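Local coordinates for protein flavodoxin (Lactobacillus reuteri, PDB 5VEG) that binds flavin mononucleotide and probably serves as a low-potential electron donor to redox enzymes, in association with a propanediol-utilising bacterial microcompartment, at residues S119-Y124 / K152-P157; D99-L104 / V132-D137; N49-S54 / E163-F168. One frame throughout, in Å; residues are numbered along the deposited sequence.

Contact 1. Residues S119-Y124 / K152-P157; sequences SGDKFY and KIDLEP. With FMN (flavin mononucleotide), chain D.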
loop_
_atom_site.group_PDB
_atom_site.type_symbol
_atom_site.label_atom_id
_atom_site.label_comp_id
_atom_site.label_asym_id
_atom_site.label_seq_id
_atom_site.Cartn_x
_atom_site.Cartn_y
_atom_site.Cartn_z
ATOM N N SER A 119 -3.881 8.007 1.694
ATOM C CA SER A 119 -4.546 9.302 1.716
ATOM C C SER A 119 -4.672 9.728 3.172
ATOM O O SER A 119 -5.083 8.932 4.024
ATOM C CB SER A 119 -5.927 9.238 1.056
ATOM O OG SER A 119 -6.735 10.329 1.484
ATOM N N GLY A 120 -4.273 10.961 3.457
ATOM C CA GLY A 120 -4.377 11.493 4.790
ATOM C C GLY A 120 -4.683 12.976 4.672
ATOM O O GLY A 120 -5.195 13.437 3.649
ATOM N N ASP A 121 -4.328 13.738 5.686
ATOM C CA ASP A 121 -4.690 15.151 5.750
ATOM C C ASP A 121 -3.466 15.942 6.169
ATOM O O ASP A 121 -2.991 15.791 7.300
ATOM C CB ASP A 121 -5.852 15.357 6.730
ATOM C CG ASP A 121 -6.430 16.770 6.682
ATOM O OD1 ASP A 121 -5.661 17.698 6.362
ATOM O OD2 ASP A 121 -7.643 16.940 6.976
ATOM N N LYS A 122 -2.967 16.799 5.265
ATOM C CA LYS A 122 -1.778 17.599 5.563
ATOM C C LYS A 122 -1.960 18.523 6.763
ATOM O O LYS A 122 -0.960 18.939 7.356
ATOM C CB LYS A 122 -1.371 18.421 4.333
ATOM C CG LYS A 122 -0.831 17.530 3.217
ATOM C CD LYS A 122 -0.257 18.293 2.020
ATOM C CE LYS A 122 0.220 17.299 0.949
ATOM N NZ LYS A 122 0.761 17.968 -0.274
ATOM N N PHE A 123 -3.200 18.814 7.175
ATOM C CA PHE A 123 -3.390 19.656 8.363
ATOM C C PHE A 123 -2.758 19.039 9.612
ATOM O O PHE A 123 -2.414 19.764 10.556
ATOM C CB PHE A 123 -4.893 19.924 8.594
ATOM C CG PHE A 123 -5.235 20.444 9.991
ATOM C CD1 PHE A 123 -5.040 21.785 10.329
ATOM C CD2 PHE A 123 -5.785 19.593 10.952
ATOM C CE1 PHE A 123 -5.367 22.260 11.609
ATOM C CE2 PHE A 123 -6.117 20.058 12.229
ATOM C CZ PHE A 123 -5.907 21.396 12.558
ATOM N N TYR A 124 -2.565 17.716 9.635
ATOM C CA TYR A 124 -1.956 17.079 10.800
ATOM C C TYR A 124 -0.431 17.140 10.770
ATOM O O TYR A 124 0.220 16.485 11.589
ATOM C CB TYR A 124 -2.452 15.623 10.934
ATOM C CG TYR A 124 -3.931 15.579 11.226
ATOM C CD1 TYR A 124 -4.400 15.591 12.536
ATOM C CD2 TYR A 124 -4.866 15.627 10.195
ATOM C CE1 TYR A 124 -5.762 15.595 12.817
ATOM C CE2 TYR A 124 -6.227 15.631 10.468
ATOM C CZ TYR A 124 -6.664 15.625 11.780
ATOM O OH TYR A 124 -8.012 15.619 12.050
ATOM N N LYS A 152 2.150 9.716 -0.704
ATOM C CA LYS A 152 1.382 10.339 0.368
ATOM C C LYS A 152 0.419 11.338 -0.256
ATOM O O LYS A 152 0.842 12.354 -0.818
ATOM C CB LYS A 152 2.305 11.020 1.373
ATOM C CG LYS A 152 3.063 10.054 2.274
ATOM C CD LYS A 152 3.715 10.839 3.406
ATOM C CE LYS A 152 4.224 9.940 4.514
ATOM N NZ LYS A 152 4.569 10.746 5.726
ATOM N N ILE A 153 -0.868 11.053 -0.154
ATOM C CA ILE A 153 -1.897 11.836 -0.819
ATOM C C ILE A 153 -2.656 12.645 0.225
ATOM O O ILE A 153 -2.895 12.172 1.346
ATOM C CB ILE A 153 -2.830 10.910 -1.620
ATOM C CG1 ILE A 153 -2.086 10.410 -2.864
ATOM C CG2 ILE A 153 -4.134 11.619 -2.003
ATOM C CD1 ILE A 153 -2.561 9.061 -3.362
ATOM N N ASP A 154 -3.022 13.871 -0.141
ATOM C CA ASP A 154 -3.841 14.724 0.719
ATOM C C ASP A 154 -5.309 14.537 0.340
ATOM O O ASP A 154 -5.749 15.000 -0.719
ATOM C CB ASP A 154 -3.404 16.183 0.593
ATOM C CG ASP A 154 -4.175 17.112 1.529
ATOM O OD1 ASP A 154 -4.196 16.881 2.753
ATOM O OD2 ASP A 154 -4.760 18.089 1.038
ATOM N N LEU A 155 -6.057 13.846 1.200
ATOM C CA LEU A 155 -7.514 13.688 1.086
ATOM C C LEU A 155 -7.816 12.933 -0.203
ATOM O O LEU A 155 -7.268 11.834 -0.415
ATOM C CB LEU A 155 -8.192 15.065 1.211
ATOM C CG LEU A 155 -8.069 15.818 2.530
ATOM C CD1 LEU A 155 -9.000 17.033 2.524
ATOM C CD2 LEU A 155 -8.367 14.924 3.731
ATOM N N GLU A 156 -8.680 13.458 -1.085
ATOM C CA GLU A 156 -9.088 12.705 -2.255
ATOM C C GLU A 156 -8.003 12.762 -3.321
ATOM O O GLU A 156 -7.351 13.796 -3.490
ATOM C CB GLU A 156 -10.395 13.247 -2.819
ATOM C CG GLU A 156 -11.522 12.239 -2.727
ATOM C CD GLU A 156 -12.772 12.681 -3.447
ATOM O OE1 GLU A 156 -12.808 12.563 -4.693
ATOM O OE2 GLU A 156 -13.722 13.127 -2.764
ATOM N N PRO A 157 -7.789 11.665 -4.045
ATOM C CA PRO A 157 -6.794 11.681 -5.124
ATOM C C PRO A 157 -7.322 12.455 -6.323
ATOM O O PRO A 157 -8.437 12.220 -6.787
ATOM C CB PRO A 157 -6.590 10.193 -5.447
ATOM C CG PRO A 157 -7.858 9.524 -4.999
ATOM C CD PRO A 157 -8.382 10.328 -3.836
HETATM N N1 FMN D . -4.626 12.173 8.511
HETATM C C2 FMN D . -3.255 12.135 8.670
HETATM O O2 FMN D . -2.532 12.113 7.679
HETATM N N3 FMN D . -2.699 12.139 9.932
HETATM C C4 FMN D . -3.505 12.180 11.051
HETATM O O4 FMN D . -2.982 12.175 12.160
HETATM C C4A FMN D . -4.893 12.224 10.905
HETATM N N5 FMN D . -5.726 12.265 12.011
HETATM C C5A FMN D . -7.101 12.301 11.817
HETATM C C6 FMN D . -7.971 12.348 12.912
HETATM C C7 FMN D . -9.356 12.387 12.713
HETATM C C7M FMN D . -10.299 12.440 13.884
HETATM C C8 FMN D . -9.875 12.392 11.423
HETATM C C8M FMN D . -11.364 12.440 11.212
HETATM C C9 FMN D . -9.017 12.351 10.327
HETATM C C9A FMN D . -7.639 12.294 10.533
HETATM N N10 FMN D . -6.806 12.242 9.437
HETATM C C10 FMN D . -5.442 12.221 9.623
HETATM C "C1'" FMN D . -7.398 12.300 8.060
HETATM C "C2'" FMN D . -7.684 10.987 7.344
HETATM O "O2'" FMN D . -6.498 10.237 7.293
HETATM C "C3'" FMN D . -8.058 11.405 5.933
HETATM O "O3'" FMN D . -9.305 12.073 5.906
HETATM C "C4'" FMN D . -8.111 10.235 4.972
HETATM O "O4'" FMN D . -8.364 10.738 3.684
HETATM C "C5'" FMN D . -9.246 9.293 5.337
HETATM O "O5'" FMN D . -9.099 8.154 4.516
HETATM P P FMN D . -10.327 7.133 4.297
HETATM O O1P FMN D . -11.424 7.874 3.564
HETATM O O2P FMN D . -9.800 6.004 3.428
HETATM O O3P FMN D . -10.857 6.662 5.617
#

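Contact 2. Residues D99-L104 / V132-D137; sequences DFYDDL and VDHFDD. With CD (cadmium ion), chain E; NA (sodium ion), chain F.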
loop_
_atom_site.group_PDB
_atom_site.type_symbol
_atom_site.label_atom_id
_atom_site.label_comp_id
_atom_site.label_asym_id
_atom_site.label_seq_id
_atom_site.Cartn_x
_atom_site.Cartn_y
_atom_site.Cartn_z
ATOM N N ASP A 99 -3.111 -6.147 13.393
ATOM C CA ASP A 99 -2.671 -7.535 13.319
ATOM C C ASP A 99 -1.924 -7.813 12.020
ATOM O O ASP A 99 -0.815 -8.370 12.030
ATOM C CB ASP A 99 -3.870 -8.453 13.453
ATOM C CG ASP A 99 -3.474 -9.885 13.318
ATOM O OD1 ASP A 99 -2.584 -10.299 14.082
ATOM O OD2 ASP A 99 -4.007 -10.549 12.419
ATOM N N PHE A 100 -2.523 -7.423 10.891
ATOM C CA PHE A 100 -1.867 -7.501 9.590
ATOM C C PHE A 100 -0.497 -6.843 9.617
ATOM O O PHE A 100 0.488 -7.416 9.139
ATOM C CB PHE A 100 -2.767 -6.840 8.540
ATOM C CG PHE A 100 -2.314 -7.031 7.108
ATOM C CD1 PHE A 100 -1.285 -6.257 6.573
ATOM C CD2 PHE A 100 -2.967 -7.926 6.280
ATOM C CE1 PHE A 100 -0.899 -6.408 5.252
ATOM C CE2 PHE A 100 -2.594 -8.069 4.958
ATOM C CZ PHE A 100 -1.561 -7.313 4.446
ATOM N N TYR A 101 -0.428 -5.615 10.148
ATOM C CA TYR A 101 0.840 -4.897 10.259
ATOM C C TYR A 101 1.870 -5.705 11.046
ATOM O O TYR A 101 3.014 -5.863 10.610
ATOM C CB TYR A 101 0.589 -3.537 10.919
ATOM C CG TYR A 101 1.813 -2.783 11.403
ATOM C CD1 TYR A 101 2.665 -2.143 10.502
ATOM C CD2 TYR A 101 2.083 -2.656 12.762
ATOM C CE1 TYR A 101 3.763 -1.420 10.945
ATOM C CE2 TYR A 101 3.182 -1.939 13.218
ATOM C CZ TYR A 101 4.016 -1.316 12.308
ATOM O OH TYR A 101 5.113 -0.608 12.761
ATOM N N ASP A 102 1.479 -6.215 12.219
ATOM C CA ASP A 102 2.391 -7.018 13.032
ATOM C C ASP A 102 2.792 -8.307 12.316
ATOM O O ASP A 102 3.980 -8.663 12.273
ATOM C CB ASP A 102 1.741 -7.315 14.387
ATOM C CG ASP A 102 2.637 -8.134 15.309
ATOM O OD1 ASP A 102 3.778 -7.706 15.589
ATOM O OD2 ASP A 102 2.192 -9.211 15.763
ATOM N N ASP A 103 1.823 -9.005 11.715
ATOM C CA ASP A 103 2.148 -10.234 10.991
ATOM C C ASP A 103 3.092 -9.976 9.824
ATOM O O ASP A 103 3.923 -10.830 9.497
ATOM C CB ASP A 103 0.878 -10.895 10.475
ATOM C CG ASP A 103 0.007 -11.434 11.584
ATOM O OD1 ASP A 103 0.410 -11.409 12.773
ATOM O OD2 ASP A 103 -1.090 -11.884 11.242
ATOM N N LEU A 104 2.966 -8.816 9.180
ATOM C CA LEU A 104 3.832 -8.477 8.056
ATOM C C LEU A 104 5.300 -8.502 8.464
ATOM O O LEU A 104 6.139 -9.116 7.788
ATOM C CB LEU A 104 3.447 -7.097 7.528
ATOM C CG LEU A 104 3.680 -6.703 6.080
ATOM C CD1 LEU A 104 3.007 -7.697 5.146
ATOM C CD2 LEU A 104 3.121 -5.272 5.882
ATOM N N VAL A 132 1.613 5.288 6.325
ATOM C CA VAL A 132 2.423 4.929 5.170
ATOM C C VAL A 132 3.859 4.664 5.593
ATOM O O VAL A 132 4.472 3.673 5.175
ATOM C CB VAL A 132 2.330 6.036 4.101
ATOM C CG1 VAL A 132 3.258 5.743 2.936
ATOM C CG2 VAL A 132 0.881 6.175 3.632
ATOM N N ASP A 133 4.404 5.526 6.461
ATOM C CA ASP A 133 5.764 5.333 6.956
ATOM C C ASP A 133 5.883 4.056 7.772
ATOM O O ASP A 133 6.891 3.342 7.673
ATOM C CB ASP A 133 6.199 6.522 7.810
ATOM C CG ASP A 133 6.213 7.820 7.039
ATOM O OD1 ASP A 133 6.662 7.797 5.874
ATOM O OD2 ASP A 133 5.775 8.858 7.596
ATOM N N HIS A 134 4.870 3.747 8.590
ATOM C CA HIS A 134 4.921 2.515 9.380
ATOM C C HIS A 134 4.915 1.277 8.488
ATOM O O HIS A 134 5.682 0.335 8.718
ATOM C CB HIS A 134 3.754 2.465 10.367
ATOM C CG HIS A 134 3.949 3.361 11.544
ATOM N ND1 HIS A 134 2.985 4.248 11.974
ATOM C CD2 HIS A 134 5.014 3.530 12.363
ATOM C CE1 HIS A 134 3.440 4.907 13.023
ATOM N NE2 HIS A 134 4.665 4.484 13.282
ATOM N N PHE A 135 4.042 1.243 7.477
ATOM C CA PHE A 135 3.992 0.048 6.638
ATOM C C PHE A 135 5.236 -0.085 5.778
ATOM O O PHE A 135 5.695 -1.209 5.525
ATOM C CB PHE A 135 2.733 0.034 5.776
ATOM C CG PHE A 135 1.559 -0.611 6.459
ATOM C CD1 PHE A 135 1.439 -2.002 6.499
ATOM C CD2 PHE A 135 0.603 0.162 7.100
ATOM C CE1 PHE A 135 0.376 -2.602 7.138
ATOM C CE2 PHE A 135 -0.472 -0.430 7.749
ATOM C CZ PHE A 135 -0.588 -1.815 7.770
ATOM N N ASP A 136 5.795 1.040 5.328
ATOM C CA ASP A 136 7.046 0.979 4.585
ATOM C C ASP A 136 8.163 0.409 5.452
ATOM O O ASP A 136 8.933 -0.458 5.009
ATOM C CB ASP A 136 7.424 2.363 4.059
ATOM C CG ASP A 136 8.457 2.288 2.950
ATOM O OD1 ASP A 136 9.615 1.981 3.263
ATOM O OD2 ASP A 136 8.103 2.504 1.771
ATOM N N ASP A 137 8.259 0.875 6.698
ATOM C CA ASP A 137 9.198 0.271 7.640
ATOM C C ASP A 137 8.898 -1.212 7.864
ATOM O O ASP A 137 9.820 -2.029 7.941
ATOM C CB ASP A 137 9.169 1.029 8.969
ATOM C CG ASP A 137 9.900 2.368 8.896
ATOM O OD1 ASP A 137 10.649 2.603 7.923
ATOM O OD2 ASP A 137 9.731 3.181 9.821
HETATM CD CD CD E . -2.581 -12.599 12.991
HETATM NA NA NA F . -1.888 -10.861 16.241
HETATM O O HOH W 1 7.049 0.272 11.308
HETATM O O HOH W 2 0.050 -10.640 15.136
HETATM O O HOH W 3 -3.737 -13.692 10.993
#

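Contact 3. Residues N49-S54 / E163-F168; sequences NIVCDS and ERLNKF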
loop_
_atom_site.group_PDB
_atom_site.type_symbol
_atom_site.label_atom_id
_atom_site.label_comp_id
_atom_site.label_asym_id
_atom_site.label_seq_id
_atom_site.Cartn_x
_atom_site.Cartn_y
_atom_site.Cartn_z
ATOM N N ASN A 49 -7.909 1.376 -5.563
ATOM C CA ASN A 49 -8.525 1.165 -6.875
ATOM C C ASN A 49 -7.655 1.714 -7.998
ATOM O O ASN A 49 -7.487 1.071 -9.039
ATOM C CB ASN A 49 -9.905 1.829 -6.935
ATOM C CG ASN A 49 -10.964 1.126 -6.092
ATOM O OD1 ASN A 49 -10.767 0.018 -5.581
ATOM N ND2 ASN A 49 -12.111 1.783 -5.949
ATOM N N ILE A 50 -7.116 2.924 -7.819
ATOM C CA ILE A 50 -6.267 3.509 -8.851
ATOM C C ILE A 50 -5.016 2.667 -9.054
ATOM O O ILE A 50 -4.566 2.470 -10.186
ATOM C CB ILE A 50 -5.916 4.965 -8.491
ATOM C CG1 ILE A 50 -7.195 5.818 -8.475
ATOM C CG2 ILE A 50 -4.874 5.522 -9.457
ATOM C CD1 ILE A 50 -7.062 7.172 -7.725
ATOM N N VAL A 51 -4.434 2.159 -7.966
ATOM C CA VAL A 51 -3.227 1.346 -8.094
ATOM C C VAL A 51 -3.550 0.014 -8.771
ATOM O O VAL A 51 -2.806 -0.449 -9.644
ATOM C CB VAL A 51 -2.567 1.150 -6.714
ATOM C CG1 VAL A 51 -1.381 0.194 -6.824
ATOM C CG2 VAL A 51 -2.115 2.524 -6.112
ATOM N N CYS A 52 -4.672 -0.607 -8.400
ATOM C CA CYS A 52 -5.090 -1.847 -9.054
ATOM C C CYS A 52 -5.309 -1.644 -10.545
ATOM O O CYS A 52 -4.919 -2.491 -11.358
ATOM C CB CYS A 52 -6.372 -2.377 -8.428
ATOM S SG CYS A 52 -6.188 -2.926 -6.765
ATOM N N ASP A 53 -5.947 -0.534 -10.921
ATOM C CA ASP A 53 -6.152 -0.231 -12.331
ATOM C C ASP A 53 -4.821 -0.077 -13.057
ATOM O O ASP A 53 -4.618 -0.664 -14.125
ATOM C CB ASP A 53 -6.996 1.040 -12.483
ATOM C CG ASP A 53 -8.461 0.821 -12.132
ATOM O OD1 ASP A 53 -8.910 -0.352 -12.124
ATOM O OD2 ASP A 53 -9.164 1.826 -11.862
ATOM N N SER A 54 -3.899 0.720 -12.499
ATOM C CA SER A 54 -2.617 0.935 -13.170
ATOM C C SER A 54 -1.813 -0.361 -13.280
ATOM O O SER A 54 -1.139 -0.596 -14.291
ATOM C CB SER A 54 -1.794 2.001 -12.443
ATOM O OG SER A 54 -2.578 3.147 -12.154
ATOM N N GLU A 163 -1.410 10.587 -11.480
ATOM C CA GLU A 163 -0.169 10.384 -12.212
ATOM C C GLU A 163 0.903 9.802 -11.299
ATOM O O GLU A 163 1.631 8.893 -11.696
ATOM C CB GLU A 163 0.299 11.691 -12.855
ATOM C CG GLU A 163 -0.396 11.965 -14.192
ATOM C CD GLU A 163 -0.376 13.430 -14.629
ATOM O OE1 GLU A 163 0.390 14.235 -14.053
ATOM O OE2 GLU A 163 -1.137 13.783 -15.558
ATOM N N ARG A 164 0.991 10.285 -10.055
ATOM C CA ARG A 164 1.967 9.736 -9.111
ATOM C C ARG A 164 1.696 8.262 -8.812
ATOM O O ARG A 164 2.636 7.469 -8.704
ATOM C CB ARG A 164 1.974 10.550 -7.818
ATOM C CG ARG A 164 2.436 11.976 -8.029
ATOM C CD ARG A 164 3.180 12.513 -6.839
ATOM N NE ARG A 164 3.793 13.816 -7.111
ATOM C CZ ARG A 164 5.060 14.005 -7.479
ATOM N NH1 ARG A 164 5.888 12.969 -7.614
ATOM N NH2 ARG A 164 5.515 15.243 -7.690
ATOM N N LEU A 165 0.423 7.876 -8.674
ATOM C CA LEU A 165 0.102 6.468 -8.450
ATOM C C LEU A 165 0.374 5.610 -9.685
ATOM O O LEU A 165 0.605 4.404 -9.555
ATOM C CB LEU A 165 -1.355 6.320 -8.011
ATOM C CG LEU A 165 -1.671 6.866 -6.605
ATOM C CD1 LEU A 165 -3.176 6.868 -6.367
ATOM C CD2 LEU A 165 -0.950 6.080 -5.506
ATOM N N ASN A 166 0.373 6.202 -10.876
ATOM C CA ASN A 166 0.754 5.446 -12.064
ATOM C C ASN A 166 2.254 5.196 -12.105
ATOM O O ASN A 166 2.692 4.090 -12.435
ATOM C CB ASN A 166 0.307 6.187 -13.322
ATOM C CG ASN A 166 -1.035 5.728 -13.805
ATOM O OD1 ASN A 166 -2.068 6.295 -13.437
ATOM N ND2 ASN A 166 -1.041 4.680 -14.628
ATOM N N LYS A 167 3.065 6.215 -11.807
ATOM C CA LYS A 167 4.505 5.987 -11.718
ATOM C C LYS A 167 4.832 4.981 -10.621
ATOM O O LYS A 167 5.702 4.118 -10.797
ATOM C CB LYS A 167 5.233 7.312 -11.482
ATOM C CG LYS A 167 5.140 8.262 -12.680
ATOM C CD LYS A 167 5.567 9.695 -12.345
ATOM C CE LYS A 167 5.767 10.530 -13.619
ATOM N NZ LYS A 167 6.020 11.973 -13.340
ATOM N N PHE A 168 4.161 5.105 -9.471
ATOM C CA PHE A 168 4.221 4.104 -8.410
ATOM C C PHE A 168 4.039 2.696 -8.975
ATOM O O PHE A 168 4.914 1.839 -8.820
ATOM C CB PHE A 168 3.149 4.459 -7.377
ATOM C CG PHE A 168 3.039 3.523 -6.201
ATOM C CD1 PHE A 168 3.950 3.581 -5.150
ATOM C CD2 PHE A 168 1.953 2.669 -6.097
ATOM C CE1 PHE A 168 3.816 2.760 -4.052
ATOM C CE2 PHE A 168 1.797 1.832 -4.990
ATOM C CZ PHE A 168 2.723 1.882 -3.961
#

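Contact 1. Residues S119-Y124 / K152-P157
At the C-terminal ends of the parallel strands 113-120 and 145-154, where a flavodoxin holds its FMN, S119 and G120 pair with I153, D154 and L155. G120 N donates to I153 O at 2.8 Å, and L155 N returns a bond to G120 O at 2.6 Å. S119 carries its OG anti to the backbone N (chi1 160°), which sets the hydroxyl between protein and ribityl chain: OG donates to L155 O over a very short 2.5 Å and accepts from FMN O4' at 2.8 Å. G120 lies at the pyrimidine edge of the flavin, nearly in the ring plane, where a CB would collide with FMN O2; the same O2 accepts from D121 N at 3.1 Å. Past the end of strand 113-120, K122 N donates almost straight to D154 OD1 (2.8 Å), while the extended K122 side chain runs across D154 CB. D121 OD1 closes an Asx turn onto F123 N, and the following Y124 lays its ring over the isoalloxazine, FMN N5 lying 3.3 Å above the ring plane. The two strands are joined through helix 130-141 as a beta-alpha-beta unit; helix 43-56 meets S119 through N43 and N44, and helix 159-176 packs on I153.

Contact 2. Residues D99-L104 / V132-D137
The F135 ring receives Y101 over one face, with CD1 4.0 Å above the plane near its centre, and meets L104 CD2 at its edge, 3.7 Å from F135 CD1. Y101 and F135 thus form a T-shaped pair, the tyrosine edge directed at the phenylalanine face, with centroids 5.4 Å apart and planes at 73°. F100 CD1 also comes to the F135 edge, 4.1 Å from CE1. With CG anti to the backbone N (chi1 167°), Y101 extends across to the other helix, where H134 O lies in the plane of its ring, 3.4 Å from CE1. A water joins Y101 OH (2.6 Å) to H134 O, to which it donates. A leucine in place of Y101 would probably leave the F135 face without its aromatic edge and the bridging water without its hydroxyl partner. On another side of helix 98-105, D99 chelates cadmium through both carboxylate oxygens and D103, one turn on, adds OD2 at 2.4 Å; D99 OD1 also binds sodium. V116 of strand 113-120 touches F135, and M93 touches Y101, H134 and F135. Such side-by-side helix packing, in which the segments' axes lie 10.3 Å apart at 31°, belongs to one helical layer of the three-layer alpha/beta flavodoxin fold.

Contact 3. Residues N49-S54 / E163-F168
L165 has its CG anti to the carbonyl carbon (chi1 -69°) and is extended beyond CG, which carries both methyls across to helix 43-56. V51, with CG1 anti to its backbone N at chi1 175°, turns CG2 to L165 and to the flank of F168, and CG1 to F168. The leucine is divided between neighbours: CD1 packs on I50 CG2 and CD2 on V51 CG2, each pair 3.8 Å apart, and its side chain lies at about a right angle to both. The other valine methyl, V51 CG1, sits near the plane of the F168 ring, 4.0 Å from CE2, so the aliphatic group meets the aromatic edge and not the face. Further along helix 43-56, S54 turns its OG back to its own helix, donating to I50 O at 2.9 Å. I50 O also accepts from S54 N, and the two donors reach it from opposite faces of the carbonyl plane. This grip satisfies a buried hydroxyl within the helix, while the N166 side chain lies beside S54. V151 and I153 of strand 145-154 touch L165, and A148 and V151 touch F168, so the apolar cluster continues down onto the sheet; I162 adds to it beside I50. The axes of the two segments approach to 8.9 Å and cross at -50°. The interface joins the first and last helices of the chain, which pack together on one face of the central parallel sheet in the alpha/beta/alpha sandwich of flavodoxins.

Overall arrangement
From the N terminus, the chain passes through strand 31-38 into helix 43-56, whose residues 49-54 wait for the last helix, 159-176, before contact 3 closes; this widest loop contains both other contacts. Helix 98-105 opens contact 2 and strand 113-120 opens contact 1; helix 130-141 then completes contact 2, and strand 145-154 completes contact 1, so these two cross along the chain. A salt bridge from K152 to D133 joins them, whereas contact 1 meets contact 3 by packing of P157 on I50 and I153 on L165. Contacts 2 and 3 lie in the two helical layers, on opposite faces of the sheet, and do not touch, and contact 1 links sheet edge and flavin site.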